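Side-chain contacts in pentafunctional AROM polypeptide (PDB 5SWV), which catalyses five steps of the shikimate pathway, the part in this structure comprising its dehydroquinate dehydratase and shikimate dehydrogenase units: residues E96-E99 with L100-A104; K296-L300 with P301-G305; A306-I310 with P311-S315. All coordinates share one frame; numbering follows the deposited sequence.

Contact 1 (E96-E99 with L100-A104)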
loop_
_atom_site.group_PDB
_atom_site.type_symbol
_atom_site.label_atom_id
_atom_site.label_comp_id
_atom_site.label_asym_id
_atom_site.label_seq_id
_atom_site.Cartn_x
_atom_site.Cartn_y
_atom_site.Cartn_z
ATOM N N GLU A 96 -31.561 11.496 3.119
ATOM C CA GLU A 96 -30.893 10.866 1.988
ATOM C C GLU A 96 -29.403 10.602 2.285
ATOM O O GLU A 96 -28.837 9.583 1.873
ATOM C CB GLU A 96 -31.073 11.709 0.721
ATOM C CG GLU A 96 -32.492 11.728 0.150
ATOM C CD GLU A 96 -33.501 12.661 0.853
ATOM O OE1 GLU A 96 -33.134 13.655 1.547
ATOM O OE2 GLU A 96 -34.716 12.393 0.686
ATOM N N ALA A 97 -28.784 11.515 3.020
ATOM C CA ALA A 97 -27.425 11.316 3.505
ATOM C C ALA A 97 -27.346 10.145 4.470
ATOM O O ALA A 97 -26.472 9.286 4.348
ATOM C CB ALA A 97 -26.932 12.573 4.185
ATOM N N LYS A 98 -28.268 10.114 5.430
ATOM C CA LYS A 98 -28.324 9.028 6.427
ATOM C C LYS A 98 -28.464 7.673 5.767
ATOM O O LYS A 98 -27.715 6.750 6.083
ATOM C CB LYS A 98 -29.485 9.251 7.379
ATOM C CG LYS A 98 -29.760 8.111 8.342
ATOM C CD LYS A 98 -30.634 8.580 9.499
ATOM C CE LYS A 98 -32.054 8.943 9.079
ATOM N NZ LYS A 98 -32.882 7.716 9.006
ATOM N N GLU A 99 -29.412 7.583 4.836
ATOM C CA GLU A 99 -29.602 6.380 4.042
ATOM C C GLU A 99 -28.312 5.964 3.369
ATOM O O GLU A 99 -27.973 4.790 3.396
ATOM C CB GLU A 99 -30.662 6.583 2.974
ATOM C CG GLU A 99 -31.100 5.289 2.305
ATOM C CD GLU A 99 -31.985 5.491 1.077
ATOM O OE1 GLU A 99 -31.966 6.604 0.478
ATOM O OE2 GLU A 99 -32.690 4.515 0.705
ATOM N N LEU A 100 -27.590 6.916 2.777
ATOM C CA LEU A 100 -26.338 6.599 2.083
ATOM C C LEU A 100 -25.256 6.124 3.042
ATOM O O LEU A 100 -24.551 5.156 2.750
ATOM C CB LEU A 100 -25.826 7.780 1.241
ATOM C CG LEU A 100 -26.475 7.955 -0.149
ATOM C CD1 LEU A 100 -26.308 9.382 -0.683
ATOM C CD2 LEU A 100 -25.931 6.947 -1.155
ATOM N N MET A 101 -25.136 6.786 4.182
ATOM C CA MET A 101 -24.093 6.435 5.138
ATOM C C MET A 101 -24.347 5.064 5.770
ATOM O O MET A 101 -23.418 4.289 5.968
ATOM C CB MET A 101 -23.930 7.538 6.203
ATOM C CG MET A 101 -23.301 8.814 5.649
ATOM S SD MET A 101 -23.090 10.144 6.854
ATOM C CE MET A 101 -24.721 10.864 6.944
ATOM N N LEU A 102 -25.607 4.762 6.060
ATOM C CA LEU A 102 -25.988 3.436 6.548
ATOM C C LEU A 102 -25.609 2.339 5.577
ATOM O O LEU A 102 -25.121 1.279 5.972
ATOM C CB LEU A 102 -27.486 3.371 6.792
ATOM C CG LEU A 102 -27.984 4.109 8.034
ATOM C CD1 LEU A 102 -29.510 4.139 8.085
ATOM C CD2 LEU A 102 -27.411 3.510 9.311
ATOM N N SER A 103 -25.857 2.594 4.301
ATOM C CA SER A 103 -25.498 1.647 3.251
ATOM C C SER A 103 -23.986 1.372 3.198
ATOM O O SER A 103 -23.550 0.218 3.032
ATOM C CB SER A 103 -26.000 2.156 1.907
ATOM O OG SER A 103 -25.307 1.536 0.859
ATOM N N ALA A 104 -23.204 2.435 3.354
ATOM C CA ALA A 104 -21.755 2.351 3.338
ATOM C C ALA A 104 -21.201 1.476 4.449
ATOM O O ALA A 104 -20.198 0.773 4.261
ATOM C CB ALA A 104 -21.157 3.740 3.437
#

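Contact 2 (K296-L300 with P301-G305)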
loop_
_atom_site.group_PDB
_atom_site.type_symbol
_atom_site.label_atom_id
_atom_site.label_comp_id
_atom_site.label_asym_id
_atom_site.label_seq_id
_atom_site.Cartn_x
_atom_site.Cartn_y
_atom_site.Cartn_z
ATOM N N LYS A 296 29.601 -0.024 11.142
ATOM C CA LYS A 296 29.812 1.421 11.353
ATOM C C LYS A 296 28.852 2.298 10.519
ATOM O O LYS A 296 28.616 3.470 10.851
ATOM C CB LYS A 296 31.275 1.801 11.072
ATOM C CG LYS A 296 31.636 1.847 9.598
ATOM C CD LYS A 296 33.066 1.383 9.343
ATOM C CE LYS A 296 33.383 1.355 7.845
ATOM N NZ LYS A 296 34.188 0.163 7.454
ATOM N N VAL A 297 28.325 1.722 9.436
ATOM C CA VAL A 297 27.293 2.350 8.607
ATOM C C VAL A 297 25.951 2.318 9.326
ATOM O O VAL A 297 25.207 3.307 9.322
ATOM C CB VAL A 297 27.142 1.632 7.245
ATOM C CG1 VAL A 297 26.029 2.257 6.408
ATOM C CG2 VAL A 297 28.466 1.650 6.491
ATOM N N LEU A 298 25.655 1.170 9.934
ATOM C CA LEU A 298 24.418 0.963 10.682
ATOM C C LEU A 298 24.301 1.902 11.877
ATOM O O LEU A 298 23.190 2.186 12.313
ATOM C CB LEU A 298 24.313 -0.480 11.175
ATOM C CG LEU A 298 24.347 -1.645 10.177
ATOM C CD1 LEU A 298 24.203 -2.958 10.933
ATOM C CD2 LEU A 298 23.289 -1.545 9.095
ATOM N N ASN A 299 25.439 2.359 12.405
ATOM C CA ASN A 299 25.470 3.307 13.530
ATOM C C ASN A 299 25.620 4.787 13.160
ATOM O O ASN A 299 25.713 5.618 14.065
ATOM C CB ASN A 299 26.586 2.921 14.519
ATOM C CG ASN A 299 26.307 1.614 15.234
ATOM O OD1 ASN A 299 25.158 1.257 15.475
ATOM N ND2 ASN A 299 27.364 0.894 15.576
ATOM N N LEU A 300 25.629 5.133 11.869
ATOM C CA LEU A 300 25.687 6.547 11.483
ATOM C C LEU A 300 24.473 7.264 12.057
ATOM O O LEU A 300 23.399 6.692 12.095
ATOM C CB LEU A 300 25.721 6.718 9.968
ATOM C CG LEU A 300 26.995 6.259 9.255
ATOM C CD1 LEU A 300 26.757 6.339 7.759
ATOM C CD2 LEU A 300 28.224 7.076 9.646
ATOM N N PRO A 301 24.639 8.504 12.537
ATOM C CA PRO A 301 23.462 9.182 13.135
ATOM C C PRO A 301 22.265 9.335 12.166
ATOM O O PRO A 301 21.113 9.255 12.594
ATOM C CB PRO A 301 24.019 10.552 13.573
ATOM C CG PRO A 301 25.274 10.745 12.772
ATOM C CD PRO A 301 25.835 9.369 12.517
ATOM N N ASP A 302 22.561 9.490 10.876
ATOM C CA ASP A 302 21.550 9.712 9.826
ATOM C C ASP A 302 21.205 8.466 8.961
ATOM O O ASP A 302 20.643 8.601 7.870
ATOM C CB ASP A 302 22.007 10.880 8.937
ATOM C CG ASP A 302 23.418 10.679 8.350
ATOM O OD1 ASP A 302 24.144 9.754 8.779
ATOM O OD2 ASP A 302 23.818 11.469 7.462
ATOM N N PHE A 303 21.540 7.267 9.449
ATOM C CA PHE A 303 21.264 6.009 8.747
ATOM C C PHE A 303 19.770 5.752 8.762
ATOM O O PHE A 303 19.152 5.728 9.825
ATOM C CB PHE A 303 22.002 4.848 9.422
ATOM C CG PHE A 303 21.641 3.486 8.884
ATOM C CD1 PHE A 303 22.176 3.024 7.685
ATOM C CD2 PHE A 303 20.784 2.637 9.601
ATOM C CE1 PHE A 303 21.848 1.755 7.204
ATOM C CE2 PHE A 303 20.454 1.369 9.122
ATOM C CZ PHE A 303 20.983 0.928 7.922
ATOM N N GLY A 304 19.196 5.576 7.574
ATOM C CA GLY A 304 17.741 5.377 7.400
ATOM C C GLY A 304 17.300 3.954 7.090
ATOM O O GLY A 304 16.128 3.637 7.236
ATOM N N GLY A 305 18.241 3.121 6.644
ATOM C CA GLY A 305 18.006 1.721 6.333
ATOM C C GLY A 305 19.006 1.186 5.317
ATOM O O GLY A 305 19.794 1.945 4.774
#

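Contact 3 (A306-I310 with P311-S315)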
loop_
_atom_site.group_PDB
_atom_site.type_symbol
_atom_site.label_atom_id
_atom_site.label_comp_id
_atom_site.label_asym_id
_atom_site.label_seq_id
_atom_site.Cartn_x
_atom_site.Cartn_y
_atom_site.Cartn_z
ATOM N N ALA A 306 18.978 -0.121 5.056
ATOM C CA ALA A 306 19.772 -0.679 3.961
ATOM C C ALA A 306 19.270 -2.022 3.437
ATOM O O ALA A 306 18.748 -2.839 4.190
ATOM C CB ALA A 306 21.233 -0.792 4.372
ATOM N N ASN A 307 19.419 -2.211 2.131
ATOM C CA ASN A 307 19.212 -3.497 1.495
ATOM C C ASN A 307 20.473 -4.362 1.624
ATOM O O ASN A 307 21.599 -3.852 1.724
ATOM C CB ASN A 307 18.847 -3.337 0.010
ATOM C CG ASN A 307 17.399 -2.926 -0.208
ATOM O OD1 ASN A 307 17.104 -1.914 -0.829
ATOM N ND2 ASN A 307 16.490 -3.734 0.279
ATOM N N VAL A 308 20.265 -5.675 1.623
ATOM C CA VAL A 308 21.339 -6.659 1.692
ATOM C C VAL A 308 21.122 -7.664 0.578
ATOM O O VAL A 308 20.031 -8.219 0.429
ATOM C CB VAL A 308 21.359 -7.388 3.049
ATOM C CG1 VAL A 308 22.636 -8.198 3.206
ATOM C CG2 VAL A 308 21.247 -6.393 4.193
ATOM N N THR A 309 22.161 -7.873 -0.220
ATOM C CA THR A 309 22.150 -8.908 -1.253
ATOM C C THR A 309 23.285 -9.895 -0.971
ATOM O O THR A 309 23.887 -9.872 0.107
ATOM C CB THR A 309 22.201 -8.283 -2.675
ATOM O OG1 THR A 309 22.002 -9.291 -3.664
ATOM C CG2 THR A 309 23.527 -7.560 -2.965
ATOM N N ILE A 310 23.554 -10.772 -1.931
ATOM C CA ILE A 310 24.569 -11.826 -1.795
ATOM C C ILE A 310 25.930 -11.188 -1.549
ATOM O O ILE A 310 26.256 -10.202 -2.221
ATOM C CB ILE A 310 24.625 -12.689 -3.089
ATOM C CG1 ILE A 310 23.350 -13.547 -3.229
ATOM C CG2 ILE A 310 25.854 -13.594 -3.127
ATOM C CD1 ILE A 310 22.943 -13.818 -4.672
ATOM N N PRO A 311 26.747 -11.750 -0.631
ATOM C CA PRO A 311 26.618 -12.978 0.144
ATOM C C PRO A 311 26.314 -12.739 1.632
ATOM O O PRO A 311 26.763 -13.523 2.478
ATOM C CB PRO A 311 28.019 -13.567 -0.006
ATOM C CG PRO A 311 28.904 -12.350 0.127
ATOM C CD PRO A 311 28.101 -11.182 -0.417
ATOM N N TYR A 312 25.545 -11.695 1.942
ATOM C CA TYR A 312 25.395 -11.228 3.318
ATOM C C TYR A 312 23.981 -11.317 3.916
ATOM O O TYR A 312 23.782 -10.910 5.067
ATOM C CB TYR A 312 25.898 -9.789 3.402
ATOM C CG TYR A 312 27.374 -9.573 3.111
ATOM C CD1 TYR A 312 28.352 -10.545 3.412
ATOM C CD2 TYR A 312 27.812 -8.360 2.574
ATOM C CE1 TYR A 312 29.705 -10.320 3.146
ATOM C CE2 TYR A 312 29.160 -8.125 2.313
ATOM C CZ TYR A 312 30.102 -9.104 2.606
ATOM O OH TYR A 312 31.430 -8.844 2.372
ATOM N N LYS A 313 23.014 -11.881 3.182
ATOM C CA LYS A 313 21.629 -11.957 3.680
ATOM C C LYS A 313 21.468 -12.787 4.963
ATOM O O LYS A 313 20.575 -12.508 5.772
ATOM C CB LYS A 313 20.689 -12.458 2.593
ATOM C CG LYS A 313 20.576 -11.474 1.446
ATOM C CD LYS A 313 20.181 -12.112 0.129
ATOM C CE LYS A 313 18.683 -12.209 -0.019
ATOM N NZ LYS A 313 18.321 -11.993 -1.445
ATOM N N LEU A 314 22.331 -13.785 5.159
ATOM C CA LEU A 314 22.295 -14.593 6.379
ATOM C C LEU A 314 23.235 -14.067 7.462
ATOM O O LEU A 314 22.860 -14.001 8.633
ATOM C CB LEU A 314 22.603 -16.067 6.071
ATOM C CG LEU A 314 21.541 -16.828 5.254
ATOM C CD1 LEU A 314 21.774 -16.709 3.747
ATOM C CD2 LEU A 314 21.516 -18.286 5.646
ATOM N N SER A 315 24.448 -13.690 7.068
ATOM C CA SER A 315 25.469 -13.276 8.032
ATOM C C SER A 315 25.193 -11.923 8.674
ATOM O O SER A 315 25.769 -11.613 9.703
ATOM C CB SER A 315 26.854 -13.270 7.390
ATOM O OG SER A 315 26.878 -12.406 6.283
#

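Contact 1 (E96-E99 with L100-A104)
Lys98 and Leu102, one helical turn apart, run side by side and point the same way, with CG of Lys98 4.0 Å from CD1 of Leu102. Lys98 sets its CG anti to the backbone N (chi1 172°), whereas Leu102 turns its CG beside its own N, which brings CG of Leu102 to 3.3 Å from O of Lys98. The lysine chain bends further out, and its NZ makes a long, weak ion pair with Glu95.

Ala97 and Met101 form the buried counterpart: the bend about the CG-SD bond of Met101 (chi3 -80°) brings its methyl CE back to 3.9 Å from CB of Ala97. Both touch Trp118, and Met101 continues onto Val112 and Val114 of strand 111-115. Leu100 instead meets Leu58 and Val61 of helix 58-69.

Beneath the side chains run i to i+4 bonds, such as Leu102 N to Lys98 O at 2.9 Å and 169°. Helix 94-106 links strands 76-79 and 111-115 as the crossover of a beta-alpha-beta unit in the type I dehydroquinase barrel. The chemistry is consistent with an amphipathic helix, with Ala97, Leu100 and Met101 buried and Glu99 exposed: side chains meet through carbon, and the hydrogen bonds between segments are all backbone.

Contact 2 (K296-L300 with P301-G305)
Leu298 and Phe303 make the tight half of this contact, lying side by side and pointing the same way. CA of Leu298 sits over the middle of the Phe303 ring, 4.0 Å from its centroid and 6° off the ring normal, a CH-pi contact, while CD2 of Leu298 reaches CZ of Phe303 at 3.6 Å. The opposite face carries the backbone N of Gly305, 3.6 Å above the ring plane, and the ring is thus sandwiched between Leu298 and its own strand. Val297 crosses it at about a right angle, CG1 to CD1 of Phe303 4.1 Å. Phe303 gains this place by holding CG anti to its backbone N (chi1 172°), and Phe255 and Pro338 extend the packing into the neighbouring strands.

The other half is looser and more solvent-facing. A type I turn from Leu300 to Phe303 closes with Phe303 N to Leu300 O at 3.3 Å, the donor lying well above the carbonyl plane. Pro301 is exposed in this turn. Asp302 rests OD1 3.6 Å from CB of Leu300, but its OD2 forms a salt bridge with Lys253.

The chemistry implies that the ring packs the short, weakly bonded helix against the substrate-binding domain's sheet, whereas the turn, closed by one backbone bond between the segments, is tied to strand 253-257 by backbone bonds and that salt bridge.

Contact 3 (A306-I310 with P311-S315)
Val308 and Tyr312 meet where the strand gives way to the loop: CG1 of Val308 lies 3.6 Å from CB of Tyr312 and 3.5 Å from its carbonyl C. That methyl is anti to the backbone N of Val308 (chi1 -169°), which directs it at the loop that follows. On the same residue, the carbonyl O stands 3.5 Å from CG of Lys313, and the aliphatic part of the lysine thereby passes alongside the end of the strand.

One backbone bond closes the reversal. Tyr312 N donates to Thr309 O at 3.1 Å and 164°, arriving in the carbonyl plane on a lone pair. Between them the Ile310-Pro311 peptide is cis, and the backbone angles are close to a type VIa turn, with proline at its third position. Pro311 also lays CD over the centre of the Tyr312 ring, 3.8 Å above its plane, while on its other neighbour CG2 of Ile310 comes to 3.8 Å from CB of Pro311.

The run Asn307 to Lys313, Asn-Val-Thr-Ile-Pro-Tyr-Lys, matches the NVTxPxK signature of shikimate dehydrogenases, which in relatives borders the shikimate site and supplies a lysine to it. Here Lys313 NZ forms a salt bridge with Asp353, consistent with the lysine-aspartate pair of that family.

Further out, other groups fix these residues in position. Tyr312 OH bonds to the carbonyl O of Thr288, tethering the far end of the ring whose face carries the proline. Asn307 is gripped from both ends of its amide: OD1 by Tyr283 OH, ND2 by Asn334 O, with a weak bond to Ser511 OG besides. Strand 303-308 is itself held between strands 253-257 and 335-340, with backbone bonds joining Asn307 to Phe257 and Ala306 to Ile336; Val308 bonds to Asn334, just before the latter strand.

How the contacts relate
Contacts 2 and 3 adjoin in sequence and share strand 303-308, one at its entry and the other at its exit, with centres about 16 Å apart in the substrate-binding domain. Contact 1 belongs to the dehydroquinase barrel on the other side of the chain's centre, its centre about 51 Å from that of contact 2. All three are partly buried, yet differently: contact 1 is a helix with one face inward, contact 2 a buried ring beside an exposed turn, contact 3 a strand end running into a partly exposed loop. Helical bonds sustain contact 1, whereas a single turn-closing bond crosses each of the others; Asp302 and Lys313 form salt bridges outward, contact 1 a long, weak ion pair.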